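Long-range contacts in DUF4974 domain-containing protein (Parabacteroides distasonis, PDB 4M0N), which is a FecR-family protein that probably acts as a membrane-anchored anti-sigma factor, the chain here being the piece that carries its FecR and FecR C-terminal regions: residues Glu63-Ala68 with Ala100-Glu105; Thr113-Val118 with Arg126-Glu131. The protein carries 1 engineered substitution. All blocks are in the same frame, centred on the assembly; numbering follows the deposited sequence. Where two conformers were deposited one is given.

Interaction 1. Residues Glu63-Ala68 with Ala100-Glu105; sequences EMEGEA and AYQEDE
G66 and A100 pair as an antiparallel hydrogen-bonded bridge, G66 N to A100 O at 3.0 Å and A100 N to G66 O at 2.7 Å. The backbone turns a corner at G66, and at its positive phi a CB would press on the preceding carbonyl oxygen and come within 3.6 Å of Y101 CE1. Hydrogen alone lets the Y101 ring lie against the corner: G66 CA sits over one ring face, 3.7 Å from the centroid and 23° off the normal, a CH-pi contact. E67 CB touches the same ring at CE2 (3.4 Å), while Y101 OH bonds to A45 O. With an alanine in place of Y101, the G66 corner would probably lose its aromatic cover and A45 O its hydroxyl partner. E65 CG is anti to its backbone nitrogen and the chain bends at chi2 (-85°), which brings OE2 to Q102 N at 2.9 Å in a nearly straight bond on the anti side of the carboxylate. The Q102 amide stacks on that carboxylate, their planes 8° apart. One water donates to both E65 OE2 and E103 OE1, bridging two like charges. A magnesium ion lies about 4 Å from the E65 side chain, and the Y101 side chain is about 4 Å from G46, a residue seen to bind magnesium in this protein. The type I turn Y101-D104 closes over the corner where the chain passes from strand 60-65 to 67-72, between the two sheets of the FecR region; R176 of helix 167-178 ties the turn to that helix through salt bridges to E103 and D104 and a cation-pi contact with Y101.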
ATOM      1  N   GLU A  63      -4.476 -13.338   6.205  1.00 15.59           N
ATOM      2  CA  GLU A  63      -5.445 -12.516   5.482  1.00 16.14           C
ATOM      3  C   GLU A  63      -5.173 -11.084   5.831  1.00 15.55           C
ATOM      4  O   GLU A  63      -4.893 -10.762   6.987  1.00 16.32           O
ATOM      5  CB  GLU A  63      -6.897 -12.866   5.842  1.00 18.17           C
ATOM      6  CG  GLU A  63      -7.369 -14.211   5.306  1.00 20.08           C
ATOM      7  CD  GLU A  63      -8.803 -14.534   5.714  1.00 27.06           C
ATOM      8  OE1 GLU A  63      -9.339 -13.875   6.613  1.00 27.55           O
ATOM      9  OE2 GLU A  63      -9.372 -15.474   5.144  1.00 30.76           O
ATOM     10  N   MET A  64      -5.213 -10.205   4.835  1.00 15.99           N
ATOM     11  CA  MET A  64      -4.898  -8.840   5.078  1.00 14.90           C
ATOM     12  C   MET A  64      -5.724  -7.918   4.211  1.00 14.92           C
ATOM     13  O   MET A  64      -6.035  -8.235   3.064  1.00 14.43           O
ATOM     14  CB  MET A  64      -3.400  -8.626   4.816  1.00 16.23           C
ATOM     15  CG  MET A  64      -2.903  -7.270   5.250  1.00 18.24           C
ATOM     16  SD  MET A  64      -2.937  -5.969   4.005  1.00 20.83           S
ATOM     17  CE  MET A  64      -1.747  -6.655   2.845  1.00 19.50           C
ATOM     18  N   GLU A  65      -6.103  -6.786   4.779  1.00 13.77           N
ATOM     19  CA  GLU A  65      -6.689  -5.684   4.070  1.00 15.12           C
ATOM     20  C   GLU A  65      -6.009  -4.410   4.533  1.00 14.87           C
ATOM     21  O   GLU A  65      -5.908  -4.149   5.754  1.00 16.15           O
ATOM     22  CB  GLU A  65      -8.202  -5.654   4.327  1.00 15.43           C
ATOM     23  CG  GLU A  65      -8.947  -4.559   3.605  1.00 15.94           C
ATOM     24  CD  GLU A  65      -8.910  -3.259   4.368  1.00 18.51           C
ATOM     25  OE1 GLU A  65      -9.306  -3.232   5.577  1.00 19.12           O
ATOM     26  OE2 GLU A  65      -8.508  -2.265   3.770  1.00 16.65           O
ATOM     27  N   GLY A  66      -5.467  -3.657   3.579  1.00 14.13           N
ATOM     28  CA  GLY A  66      -4.626  -2.490   3.869  1.00 12.46           C
ATOM     29  C   GLY A  66      -3.294  -2.670   3.192  1.00 12.68           C
ATOM     30  O   GLY A  66      -3.226  -3.288   2.127  1.00 13.68           O
ATOM     31  N   GLU A  67      -2.224  -2.204   3.831  1.00 12.76           N
ATOM     32  CA  GLU A  67      -0.884  -2.302   3.257  1.00 12.13           C
ATOM     33  C   GLU A  67       0.092  -2.869   4.238  1.00 13.14           C
ATOM     34  O   GLU A  67       0.126  -2.450   5.404  1.00 13.45           O
ATOM     35  CB  GLU A  67      -0.418  -0.914   2.774  1.00 12.30           C
ATOM     36  CG  GLU A  67       1.026  -0.982   2.244  1.00 14.11           C
ATOM     37  CD  GLU A  67       1.459   0.305   1.595  1.00 15.57           C
ATOM     38  OE1 GLU A  67       1.046   1.424   2.057  1.00 16.54           O
ATOM     39  OE2 GLU A  67       2.204   0.228   0.580  1.00 15.55           O
ATOM     40  N   ALA A  68       0.863  -3.872   3.797  1.00 13.78           N
ATOM     41  CA  ALA A  68       1.870  -4.483   4.648  1.00 12.78           C
ATOM     42  C   ALA A  68       3.054  -4.899   3.818  1.00 12.28           C
ATOM     43  O   ALA A  68       2.909  -5.271   2.656  1.00 12.84           O
ATOM     44  CB  ALA A  68       1.290  -5.709   5.349  1.00 13.11           C
ATOM     45  N   ALA A 100      -3.302  -2.941  -0.518  1.00 12.59           N
ATOM     46  CA  ALA A 100      -4.644  -3.438  -0.885  1.00 12.45           C
ATOM     47  C   ALA A 100      -5.695  -2.885   0.059  1.00 13.11           C
ATOM     48  O   ALA A 100      -6.420  -3.606   0.689  1.00 13.01           O
ATOM     49  CB  ALA A 100      -4.671  -4.969  -0.902  1.00 13.21           C
ATOM     50  N   TYR A 101      -5.726  -1.579   0.170  1.00 12.51           N
ATOM     51  CA  TYR A 101      -6.725  -0.905   0.994  1.00 12.60           C
ATOM     52  C   TYR A 101      -8.075  -1.047   0.285  1.00 14.40           C
ATOM     53  O   TYR A 101      -8.237  -0.722  -0.913  1.00 14.98           O
ATOM     54  CB  TYR A 101      -6.400   0.580   1.179  1.00 12.71           C
ATOM     55  CG  TYR A 101      -5.242   0.848   2.084  1.00 12.39           C
ATOM     56  CD1 TYR A 101      -5.396   0.864   3.466  1.00 12.97           C
ATOM     57  CD2 TYR A 101      -3.982   1.081   1.567  1.00 11.48           C
ATOM     58  CE1 TYR A 101      -4.331   1.117   4.313  1.00 12.67           C
ATOM     59  CE2 TYR A 101      -2.932   1.352   2.400  1.00 11.45           C
ATOM     60  CZ  TYR A 101      -3.095   1.352   3.759  1.00 11.45           C
ATOM     61  OH  TYR A 101      -2.027   1.635   4.558  1.00 13.58           O
ATOM     62  N   GLN A 102      -9.060  -1.497   1.048  1.00 15.91           N
ATOM     63  CA  GLN A 102     -10.387  -1.716   0.475  1.00 17.09           C
ATOM     64  C   GLN A 102     -11.044  -0.438  -0.031  1.00 17.97           C
ATOM     65  O   GLN A 102     -11.824  -0.492  -1.012  1.00 18.60           O
ATOM     66  CB  GLN A 102     -11.276  -2.520   1.447  1.00 19.87           C
ATOM     67  CG  GLN A 102     -11.715  -1.796   2.697  1.00 22.15           C
ATOM     68  CD  GLN A 102     -12.461  -2.684   3.720  1.00 27.14           C
ATOM     69  OE1 GLN A 102     -12.703  -3.894   3.533  1.00 26.96           O
ATOM     70  NE2 GLN A 102     -12.827  -2.066   4.806  1.00 26.41           N
ATOM     71  N   GLU A 103     -10.692   0.706   0.563  1.00 17.69           N
ATOM     72  CA  GLU A 103     -11.165   2.022   0.093  1.00 20.23           C
ATOM     73  C   GLU A 103     -10.481   2.644  -1.142  1.00 20.13           C
ATOM     74  O   GLU A 103     -10.899   3.717  -1.613  1.00 21.33           O
ATOM     75  CB  GLU A 103     -11.116   3.041   1.243  1.00 22.15           C
ATOM     76  CG  GLU A 103      -9.735   3.425   1.746  1.00 25.51           C
ATOM     77  CD  GLU A 103      -9.265   2.635   2.945  1.00 26.51           C
ATOM     78  OE1 GLU A 103      -9.761   1.440   3.063  1.00 21.75           O
ATOM     79  OE2 GLU A 103      -8.429   3.226   3.759  1.00 19.94           O
ATOM     80  N   ASP A 104      -9.439   2.010  -1.674  1.00 16.80           N
ATOM     81  CA  ASP A 104      -8.637   2.610  -2.738  1.00 16.13           C
ATOM     82  C   ASP A 104      -9.052   2.030  -4.091  1.00 18.69           C
ATOM     83  O   ASP A 104      -9.537   0.907  -4.177  1.00 17.52           O
ATOM     84  CB  ASP A 104      -7.147   2.317  -2.562  1.00 16.26           C
ATOM     85  CG  ASP A 104      -6.488   3.112  -1.430  1.00 16.13           C
ATOM     86  OD1 ASP A 104      -7.208   3.829  -0.684  1.00 17.35           O
ATOM     87  OD2 ASP A 104      -5.223   3.002  -1.303  1.00 17.54           O
ATOM     88  N   GLU A 105      -8.802   2.799  -5.127  1.00 18.75           N
ATOM     89  CA  GLU A 105      -9.077   2.360  -6.488  0.50 20.43           C
ATOM     90  C   GLU A 105      -8.026   1.356  -6.964  1.00 17.79           C
ATOM     91  O   GLU A 105      -8.319   0.550  -7.839  1.00 18.61           O
ATOM     92  CB  GLU A 105      -9.203   3.547  -7.464  0.50 24.30           C
ATOM     93  CG  GLU A 105      -7.945   4.354  -7.741  0.50 25.69           C
ATOM     94  CD  GLU A 105      -8.085   5.286  -8.938  0.50 28.74           C
ATOM     95  OE1 GLU A 105      -9.120   5.982  -9.043  0.50 32.03           O
ATOM     96  OE2 GLU A 105      -7.153   5.324  -9.775  0.50 34.19           O
TER
HETATM   97  O   HOH W   1      -8.394   0.047   4.946  1.00 17.15           O

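Interaction 2. Residues Thr113-Val118 with Arg126-Glu131; sequences TGKVEV and RLLPNE
V116 and L127 face each other as an antiparallel hydrogen-bonded pair, with L127 N to V116 O at 2.7 Å and V116 N to L127 O at 3.0 Å. E117 and R126 form the adjoining non-hydrogen-bonded pair, their CA atoms 4.4 Å apart. The two carbonyl oxygens also receive CA-H contacts: K115 CA approaches L127 O, and R126 CA approaches V116 O.

The L127 side chain can be followed outward. Its CB lies 3.8 Å from V116 O and also faces V116 CB, so the root of the side chain packs beside the ladder. CG is anti to the carbonyl carbon (chi1 -67°), and from there the CD1 branch reaches obliquely across to V118 CG2 at 3.9 Å. With its branched end the side chain also touches V111 and I133 of the other sheet, while V116 meets V89, V91 and F96.

Beyond the paired residues, L128 and K115 lie side by side and point the same way. L128 CD2 rests 3.7 Å from K115 CG and also lies near CD and CE, so the CD2 methyl rests against the aliphatic part of the extended K115 chain. P129 turns its ring to G114, with CD 3.2 Å from G114 O. L128 and P129 open a type II turn that ends at E131, in which E131 OE1 accepts L128 N as well, at 2.8 Å and 30° out of the carboxylate plane; E131 OE2 has a salt bridge to K144.

Together these contacts define the open end of a beta hairpin, strands 116-120 and 123-127, at the edge of the mixed sheet, with its V116, V118 and L127 side chains packed against strands of the other sheet, as in a beta sandwich.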
ATOM      1  N   THR A 113      12.668  -8.501  -2.717  1.00 17.13           N
ATOM      2  CA  THR A 113      13.616  -9.586  -2.860  1.00 19.94           C
ATOM      3  C   THR A 113      12.858 -10.877  -3.141  1.00 18.46           C
ATOM      4  O   THR A 113      11.722 -11.025  -2.757  1.00 17.71           O
ATOM      5  CB  THR A 113      14.492  -9.767  -1.592  1.00 22.29           C
ATOM      6  OG1 THR A 113      13.704 -10.256  -0.509  1.00 25.23           O
ATOM      7  CG2 THR A 113      15.070  -8.452  -1.163  1.00 24.41           C
ATOM      8  N   GLY A 114      13.494 -11.810  -3.833  1.00 19.84           N
ATOM      9  CA  GLY A 114      12.910 -13.126  -4.064  1.00 19.67           C
ATOM     10  C   GLY A 114      11.921 -13.148  -5.217  1.00 21.38           C
ATOM     11  O   GLY A 114      11.890 -12.231  -6.045  1.00 21.33           O
ATOM     12  N   LYS A 115      11.057 -14.169  -5.216  1.00 19.13           N
ATOM     13  CA  LYS A 115      10.135 -14.464  -6.316  1.00 19.47           C
ATOM     14  C   LYS A 115       8.756 -14.604  -5.708  1.00 19.90           C
ATOM     15  O   LYS A 115       8.596 -15.226  -4.660  1.00 19.71           O
ATOM     16  CB  LYS A 115      10.540 -15.746  -7.045  1.00 23.41           C
ATOM     17  CG  LYS A 115      11.884 -15.605  -7.734  1.00 24.85           C
ATOM     18  CD  LYS A 115      12.233 -16.804  -8.576  1.00 28.04           C
ATOM     19  CE  LYS A 115      13.639 -16.664  -9.123  1.00 28.90           C
ATOM     20  NZ  LYS A 115      13.957 -17.756 -10.060  1.00 29.67           N
ATOM     21  N   VAL A 116       7.781 -13.966  -6.351  1.00 19.80           N
ATOM     22  CA  VAL A 116       6.440 -13.894  -5.828  1.00 16.60           C
ATOM     23  C   VAL A 116       5.435 -14.292  -6.915  1.00 18.28           C
ATOM     24  O   VAL A 116       5.553 -13.861  -8.060  1.00 19.21           O
ATOM     25  CB  VAL A 116       6.171 -12.444  -5.386  1.00 19.85           C
ATOM     26  CG1 VAL A 116       4.756 -12.259  -4.969  1.00 20.00           C
ATOM     27  CG2 VAL A 116       7.152 -12.048  -4.271  1.00 19.60           C
ATOM     28  N   GLU A 117       4.442 -15.099  -6.545  1.00 15.85           N
ATOM     29  CA  GLU A 117       3.349 -15.431  -7.477  1.00 16.53           C
ATOM     30  C   GLU A 117       2.088 -14.709  -7.021  1.00 17.18           C
ATOM     31  O   GLU A 117       1.738 -14.764  -5.866  1.00 18.13           O
ATOM     32  CB  GLU A 117       3.072 -16.935  -7.482  1.00 19.99           C
ATOM     33  CG  GLU A 117       1.991 -17.372  -8.449  1.00 22.54           C
ATOM     34  CD  GLU A 117       1.816 -18.893  -8.545  1.00 29.25           C
ATOM     35  OE1 GLU A 117       2.793 -19.584  -8.881  1.00 30.43           O
ATOM     36  OE2 GLU A 117       0.697 -19.384  -8.304  1.00 30.63           O
ATOM     37  N   VAL A 118       1.405 -14.053  -7.948  1.00 15.63           N
ATOM     38  CA  VAL A 118       0.178 -13.373  -7.652  1.00 14.94           C
ATOM     39  C   VAL A 118      -0.940 -14.073  -8.383  1.00 15.31           C
ATOM     40  O   VAL A 118      -0.993 -14.080  -9.617  1.00 15.46           O
ATOM     41  CB  VAL A 118       0.247 -11.899  -8.075  1.00 15.01           C
ATOM     42  CG1 VAL A 118      -1.058 -11.196  -7.722  1.00 15.60           C
ATOM     43  CG2 VAL A 118       1.433 -11.202  -7.391  1.00 15.20           C
ATOM     44  N   ARG A 126       4.015 -14.245 -12.200  1.00 17.50           N
ATOM     45  CA  ARG A 126       5.159 -14.346 -11.326  1.00 20.77           C
ATOM     46  C   ARG A 126       5.953 -13.054 -11.451  1.00 20.66           C
ATOM     47  O   ARG A 126       6.109 -12.498 -12.547  1.00 21.92           O
ATOM     48  CB  ARG A 126       5.979 -15.585 -11.656  1.00 25.98           C
ATOM     49  CG  ARG A 126       5.226 -16.859 -11.305  1.00 31.16           C
ATOM     50  CD  ARG A 126       6.097 -18.101 -11.265  1.00 47.27           C
ATOM     51  NE  ARG A 126       6.592 -18.469 -12.591  1.00 49.94           N
ATOM     52  CZ  ARG A 126       6.876 -19.707 -12.991  1.00 55.58           C
ATOM     53  NH1 ARG A 126       6.699 -20.747 -12.181  1.00 61.17           N
ATOM     54  NH2 ARG A 126       7.322 -19.906 -14.227  1.00 56.10           N
ATOM     55  N   LEU A 127       6.460 -12.592 -10.320  1.00 17.56           N
ATOM     56  CA  LEU A 127       7.143 -11.301 -10.236  1.00 19.88           C
ATOM     57  C   LEU A 127       8.502 -11.492  -9.617  1.00 18.90           C
ATOM     58  O   LEU A 127       8.682 -12.343  -8.752  1.00 19.36           O
ATOM     59  CB  LEU A 127       6.370 -10.361  -9.348  1.00 18.27           C
ATOM     60  CG  LEU A 127       5.001  -9.923  -9.871  1.00 20.07           C
ATOM     61  CD1 LEU A 127       4.383  -9.101  -8.761  1.00 20.38           C
ATOM     62  CD2 LEU A 127       5.112  -9.154 -11.175  1.00 19.58           C
ATOM     63  N   LEU A 128       9.446 -10.685 -10.092  1.00 17.24           N
ATOM     64  CA  LEU A 128      10.790 -10.648  -9.583  1.00 16.67           C
ATOM     65  C   LEU A 128      11.069  -9.283  -8.944  1.00 15.48           C
ATOM     66  O   LEU A 128      10.236  -8.385  -8.999  1.00 14.99           O
ATOM     67  CB  LEU A 128      11.744 -10.839 -10.771  1.00 17.15           C
ATOM     68  CG  LEU A 128      11.667 -12.169 -11.507  1.00 20.86           C
ATOM     69  CD1 LEU A 128      12.536 -12.065 -12.770  1.00 23.33           C
ATOM     70  CD2 LEU A 128      12.178 -13.229 -10.559  1.00 22.31           C
ATOM     71  N   PRO A 129      12.270  -9.126  -8.340  1.00 16.09           N
ATOM     72  CA  PRO A 129      12.551  -7.859  -7.672  1.00 15.88           C
ATOM     73  C   PRO A 129      12.405  -6.648  -8.567  1.00 15.62           C
ATOM     74  O   PRO A 129      12.789  -6.652  -9.727  1.00 16.02           O
ATOM     75  CB  PRO A 129      13.986  -8.052  -7.170  1.00 16.84           C
ATOM     76  CG  PRO A 129      14.047  -9.529  -6.874  1.00 16.92           C
ATOM     77  CD  PRO A 129      13.309 -10.126  -8.043  1.00 17.53           C
ATOM     78  N   ASN A 130      11.782  -5.626  -8.007  1.00 14.66           N
ATOM     79  CA  ASN A 130      11.505  -4.375  -8.699  1.00 15.49           C
ATOM     80  C   ASN A 130      10.558  -4.508  -9.895  1.00 14.44           C
ATOM     81  O   ASN A 130      10.600  -3.725 -10.830  1.00 16.30           O
ATOM     82  CB  ASN A 130      12.779  -3.633  -9.007  1.00 16.62           C
ATOM     83  CG  ASN A 130      13.619  -3.426  -7.758  1.00 19.56           C
ATOM     84  OD1 ASN A 130      13.085  -3.058  -6.710  1.00 16.42           O
ATOM     85  ND2 ASN A 130      14.863  -3.803  -7.820  1.00 21.29           N
ATOM     86  N   GLU A 131       9.732  -5.550  -9.841  1.00 14.81           N
ATOM     87  CA  GLU A 131       8.534  -5.669 -10.645  1.00 15.01           C
ATOM     88  C   GLU A 131       7.320  -5.502  -9.742  1.00 14.64           C
ATOM     89  O   GLU A 131       7.381  -5.705  -8.530  1.00 15.38           O
ATOM     90  CB  GLU A 131       8.498  -7.040 -11.333  1.00 15.06           C
ATOM     91  CG  GLU A 131       9.676  -7.266 -12.258  1.00 17.66           C
ATOM     92  CD  GLU A 131       9.486  -8.511 -13.133  1.00 20.59           C
ATOM     93  OE1 GLU A 131       8.978  -9.532 -12.598  1.00 18.47           O
ATOM     94  OE2 GLU A 131       9.831  -8.445 -14.338  1.00 20.97           O
TER

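Overall arrangement
Both interactions reach the mixed sheet, and they follow one another along the chain without touching: their centres are about 19 Å apart and their nearest atoms about 10 Å. The centre of interaction 1 lies about 7 Å from that of the chain, where a strand corner passes from one sheet to the other and helix 167-178 approaches; its chemistry is correspondingly mixed, an aromatic cover beside carboxylates and a bridging water, with a magnesium ion nearby. Interaction 2, centred about 16 Å from the chain centre, belongs to a hairpin on the sheet's edge. There, regular backbone pairing separates a buried valine-leucine face from the face of E117 and R126. Strand 106-111 links them, starting after the 100-105 loop and packing under the hairpin.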